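Local atomic coordinates of uncharacterized protein (Pyrococcus horikoshii, PDB entry 1ZJJ), a protein that is probably a magnesium-dependent phosphatase of the haloacid dehalogenase (HAD) superfamily, although its substrate has not been established. Residues 59-62 and 63-67; 69-72 and 73-77. One frame throughout, in Å; residues are numbered along the deposited sequence.

Contact 1 (59-62 and 63-67)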
loop_
_atom_site.group_PDB
_atom_site.type_symbol
_atom_site.label_atom_id
_atom_site.label_comp_id
_atom_site.label_asym_id
_atom_site.label_seq_id
_atom_site.Cartn_x
_atom_site.Cartn_y
_atom_site.Cartn_z
ATOM N N ILE B 59 -6.399 -34.049 -10.138
ATOM C CA ILE B 59 -5.491 -33.773 -11.239
ATOM C C ILE B 59 -4.043 -34.207 -11.006
ATOM O O ILE B 59 -3.423 -33.814 -10.021
ATOM C CB ILE B 59 -5.497 -32.276 -11.532
ATOM C CG1 ILE B 59 -6.939 -31.843 -11.819
ATOM C CG2 ILE B 59 -4.606 -31.979 -12.726
ATOM C CD1 ILE B 59 -7.394 -30.556 -11.126
ATOM N N ASP B 60 -3.498 -34.977 -11.946
ATOM C CA ASP B 60 -2.119 -35.448 -11.832
ATOM C C ASP B 60 -1.233 -34.884 -12.939
ATOM O O ASP B 60 -1.383 -35.239 -14.106
ATOM C CB ASP B 60 -2.078 -36.977 -11.875
ATOM C CG ASP B 60 -0.727 -37.538 -11.467
ATOM O OD1 ASP B 60 0.300 -36.840 -11.625
ATOM O OD2 ASP B 60 -0.697 -38.689 -10.992
ATOM N N VAL B 61 -0.312 -34.000 -12.566
ATOM C CA VAL B 61 0.618 -33.407 -13.518
ATOM C C VAL B 61 1.954 -33.206 -12.818
ATOM O O VAL B 61 2.015 -33.088 -11.591
ATOM C CB VAL B 61 0.135 -32.028 -14.032
ATOM C CG1 VAL B 61 -1.224 -32.170 -14.726
ATOM C CG2 VAL B 61 0.067 -31.033 -12.875
ATOM N N SER B 62 3.021 -33.169 -13.603
ATOM C CA SER B 62 4.356 -32.978 -13.058
ATOM C C SER B 62 4.549 -31.533 -12.592
ATOM O O SER B 62 4.066 -30.598 -13.225
ATOM C CB SER B 62 5.393 -33.320 -14.126
ATOM O OG SER B 62 6.699 -33.059 -13.667
ATOM N N SER B 63 5.248 -31.355 -11.477
ATOM C CA SER B 63 5.509 -30.016 -10.969
ATOM C C SER B 63 6.368 -29.263 -11.992
ATOM O O SER B 63 6.522 -28.045 -11.914
ATOM C CB SER B 63 6.252 -30.094 -9.631
ATOM O OG SER B 63 7.522 -30.702 -9.805
ATOM N N SER B 64 6.918 -29.985 -12.964
ATOM C CA SER B 64 7.756 -29.345 -13.975
ATOM C C SER B 64 6.983 -28.442 -14.941
ATOM O O SER B 64 7.575 -27.581 -15.588
ATOM C CB SER B 64 8.557 -30.387 -14.767
ATOM O OG SER B 64 7.731 -31.128 -15.645
ATOM N N ILE B 65 5.670 -28.625 -15.054
ATOM C CA ILE B 65 4.910 -27.756 -15.942
ATOM C C ILE B 65 4.096 -26.732 -15.151
ATOM O O ILE B 65 3.233 -26.053 -15.702
ATOM C CB ILE B 65 3.984 -28.567 -16.901
ATOM C CG1 ILE B 65 3.030 -29.466 -16.113
ATOM C CG2 ILE B 65 4.828 -29.400 -17.845
ATOM C CD1 ILE B 65 1.825 -28.757 -15.557
ATOM N N ILE B 66 4.376 -26.632 -13.855
ATOM C CA ILE B 66 3.693 -25.672 -12.984
ATOM C C ILE B 66 4.598 -24.459 -12.763
ATOM O O ILE B 66 5.626 -24.555 -12.092
ATOM C CB ILE B 66 3.356 -26.279 -11.602
ATOM C CG1 ILE B 66 2.420 -27.479 -11.771
ATOM C CG2 ILE B 66 2.711 -25.210 -10.702
ATOM C CD1 ILE B 66 2.046 -28.172 -10.463
ATOM N N ILE B 67 4.212 -23.321 -13.330
ATOM C CA ILE B 67 4.996 -22.097 -13.201
ATOM C C ILE B 67 4.334 -21.129 -12.233
ATOM O O ILE B 67 3.204 -20.692 -12.449
ATOM C CB ILE B 67 5.144 -21.397 -14.563
ATOM C CG1 ILE B 67 5.720 -22.377 -15.583
ATOM C CG2 ILE B 67 6.037 -20.166 -14.429
ATOM C CD1 ILE B 67 5.698 -21.850 -16.992
#
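Ser62 and Ile65 are joined by the bond that closes this turn: Ile65 N donates to Ser62 O at 3.1 Å. The bond is nearly straight at hydrogen (169°), but the donor stands well above the plane of the carbonyl, 52° out of it. The chain then advances one residue, and Ile66 N binds Ser63 O at 3.2 Å, giving a short 3-10 turn that runs into the strand. Around the Ser62 carbonyl the Ile65 side chain folds back. At chi1 57° its CG1 is flanked by both the backbone N and the carbonyl carbon, which brings Ile65 CG1 to 3.3 Å from Ser62 O. From there Ile65 CD1 crosses Val61 at about a right angle, 3.9 Å from Val61 CG2. Ile66 comes in with its own CD1, 4.2 Å from the same Val61 CG2, so one valine methyl is met by the ends of two isoleucines. On the outer side of the turn, Ser62 OG and Ser64 OG approach to 3.0 Å, with the Ser62 side chain exposed.

One shell further out, Phe38 of strand 36-40 touches both Val61 and Ile65, while Leu54 of helix 47-56 lies on Val61 and Ile66. Arg51 of that helix holds the incoming loop by its polar atoms, with a hydrogen bond to Val61 O and a salt bridge to Asp60 OD1. Backbone bonds from Ile65 and Ile67 to strand 36-40 then set strand 66-68 at the margin of the parallel sheet. This is the helix-to-strand return of a right-handed beta-alpha-beta crossover in the Rossmann-like core of a HAD-type domain.

Contact 2 (69-72 and 73-77)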
loop_
_atom_site.group_PDB
_atom_site.type_symbol
_atom_site.label_atom_id
_atom_site.label_comp_id
_atom_site.label_asym_id
_atom_site.label_seq_id
_atom_site.Cartn_x
_atom_site.Cartn_y
_atom_site.Cartn_z
ATOM N N SER B 69 4.714 -17.469 -9.836
ATOM C CA SER B 69 5.373 -16.180 -9.981
ATOM C C SER B 69 6.734 -16.238 -9.287
ATOM O O SER B 69 7.675 -15.581 -9.709
ATOM C CB SER B 69 4.514 -15.052 -9.395
ATOM O OG SER B 69 4.268 -15.221 -8.015
ATOM N N GLY B 70 6.827 -17.041 -8.230
ATOM C CA GLY B 70 8.083 -17.172 -7.506
ATOM C C GLY B 70 9.164 -17.787 -8.373
ATOM O O GLY B 70 10.317 -17.358 -8.350
ATOM N N LEU B 71 8.794 -18.810 -9.134
ATOM C CA LEU B 71 9.791 -19.428 -9.975
ATOM C C LEU B 71 10.133 -18.497 -11.122
ATOM O O LEU B 71 11.284 -18.340 -11.509
ATOM C CB LEU B 71 9.215 -20.736 -10.520
ATOM C CG LEU B 71 10.017 -21.283 -11.702
ATOM C CD1 LEU B 71 11.358 -21.881 -11.269
ATOM C CD2 LEU B 71 9.280 -22.389 -12.458
ATOM N N ALA B 72 9.142 -17.801 -11.674
ATOM C CA ALA B 72 9.394 -16.821 -12.726
ATOM C C ALA B 72 10.310 -15.703 -12.216
ATOM O O ALA B 72 11.150 -15.187 -12.960
ATOM C CB ALA B 72 8.066 -16.231 -13.221
ATOM N N THR B 73 10.139 -15.327 -10.950
ATOM C CA THR B 73 10.957 -14.275 -10.355
ATOM C C THR B 73 12.416 -14.728 -10.273
ATOM O O THR B 73 13.320 -13.983 -10.640
ATOM C CB THR B 73 10.435 -13.893 -8.944
ATOM O OG1 THR B 73 9.105 -13.366 -9.055
ATOM C CG2 THR B 73 11.323 -12.841 -8.306
ATOM N N ARG B 74 12.643 -15.949 -9.792
ATOM C CA ARG B 74 14.000 -16.482 -9.705
ATOM C C ARG B 74 14.632 -16.511 -11.094
ATOM O O ARG B 74 15.767 -16.074 -11.275
ATOM C CB ARG B 74 14.000 -17.900 -9.113
ATOM C CG ARG B 74 15.300 -18.681 -9.366
ATOM C CD ARG B 74 15.460 -19.907 -8.446
ATOM N NE ARG B 74 14.518 -20.999 -8.704
ATOM C CZ ARG B 74 14.561 -21.812 -9.761
ATOM N NH1 ARG B 74 15.502 -21.671 -10.688
ATOM N NH2 ARG B 74 13.669 -22.784 -9.887
ATOM N N LEU B 75 13.893 -17.026 -12.075
ATOM C CA LEU B 75 14.394 -17.111 -13.446
ATOM C C LEU B 75 14.706 -15.730 -14.028
ATOM O O LEU B 75 15.690 -15.557 -14.755
ATOM C CB LEU B 75 13.385 -17.847 -14.339
ATOM C CG LEU B 75 13.101 -19.309 -13.958
ATOM C CD1 LEU B 75 12.049 -19.893 -14.880
ATOM C CD2 LEU B 75 14.385 -20.124 -14.041
ATOM N N TYR B 76 13.870 -14.749 -13.711
ATOM C CA TYR B 76 14.096 -13.392 -14.194
ATOM C C TYR B 76 15.394 -12.837 -13.593
ATOM O O TYR B 76 16.244 -12.299 -14.304
ATOM C CB TYR B 76 12.931 -12.479 -13.801
ATOM C CG TYR B 76 13.200 -11.031 -14.126
ATOM C CD1 TYR B 76 13.082 -10.554 -15.434
ATOM C CD2 TYR B 76 13.661 -10.155 -13.143
ATOM C CE1 TYR B 76 13.427 -9.241 -15.751
ATOM C CE2 TYR B 76 14.007 -8.845 -13.449
ATOM C CZ TYR B 76 13.890 -8.397 -14.753
ATOM O OH TYR B 76 14.255 -7.105 -15.052
ATOM N N MET B 77 15.530 -12.966 -12.273
ATOM C CA MET B 77 16.709 -12.479 -11.565
ATOM C C MET B 77 17.986 -13.124 -12.100
ATOM O O MET B 77 18.972 -12.443 -12.364
ATOM C CB MET B 77 16.564 -12.753 -10.063
ATOM C CG MET B 77 15.406 -11.992 -9.433
ATOM S SD MET B 77 15.044 -12.469 -7.735
ATOM C CE MET B 77 16.294 -11.515 -6.872
#
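Thr73 grips Ser69 twice at the start of the helix: OG1 donates to Ser69 O at 2.7 Å and the backbone N to the same oxygen at 2.8 Å, the two donors arriving from opposite faces of the carbonyl plane. The torsion responsible places OG1 anti to the carbonyl carbon (chi1 -63°), folding the hydroxyl back over the preceding turn and giving the buried threonine oxygen a partner inside the helix. The next turn follows regular i to i+4 bonding, with Arg74 N, Leu75 N and Tyr76 N bound to Gly70 O, Leu71 O and Ala72 O.

On the partly exposed flank the side chains meet more lightly: Leu71 CG and Leu75 CD1 lie 4.0 Å apart. Arg74 directs its polar end outside the two segments, NE forming a salt bridge with Glu97 OE1.

Glu97 belongs to helix 92-101, which also touches Leu71 and Met77. Helix 190-199 packs against Ala72, Leu75 and Tyr76, Thr73 and Met77 touch strand 121-124, and Ser69 OG is tied to Asn41 O beyond strand 36-40.

The two contacts follow in series along one run of chain: contact 1 delivers the turn into strand 66-68, and contact 2 is the first part of helix 69-80, which starts directly after it. Their centres are about 17 Å apart, yet they touch lightly, Ile66 O lying 4.3 Å from Leu71 CD2. Helix 190-199 bridges them, Val195 packing on Ile67 as well as on Ala72 and Leu75. Neither contact reaches the magnesium ion held by Asp7, Asp9 and Asp210: the side chain of Ile66 is about 13 Å from the metal and that of Ser69 about 12 Å. Both side chains are about 10 Å from that of Asp7.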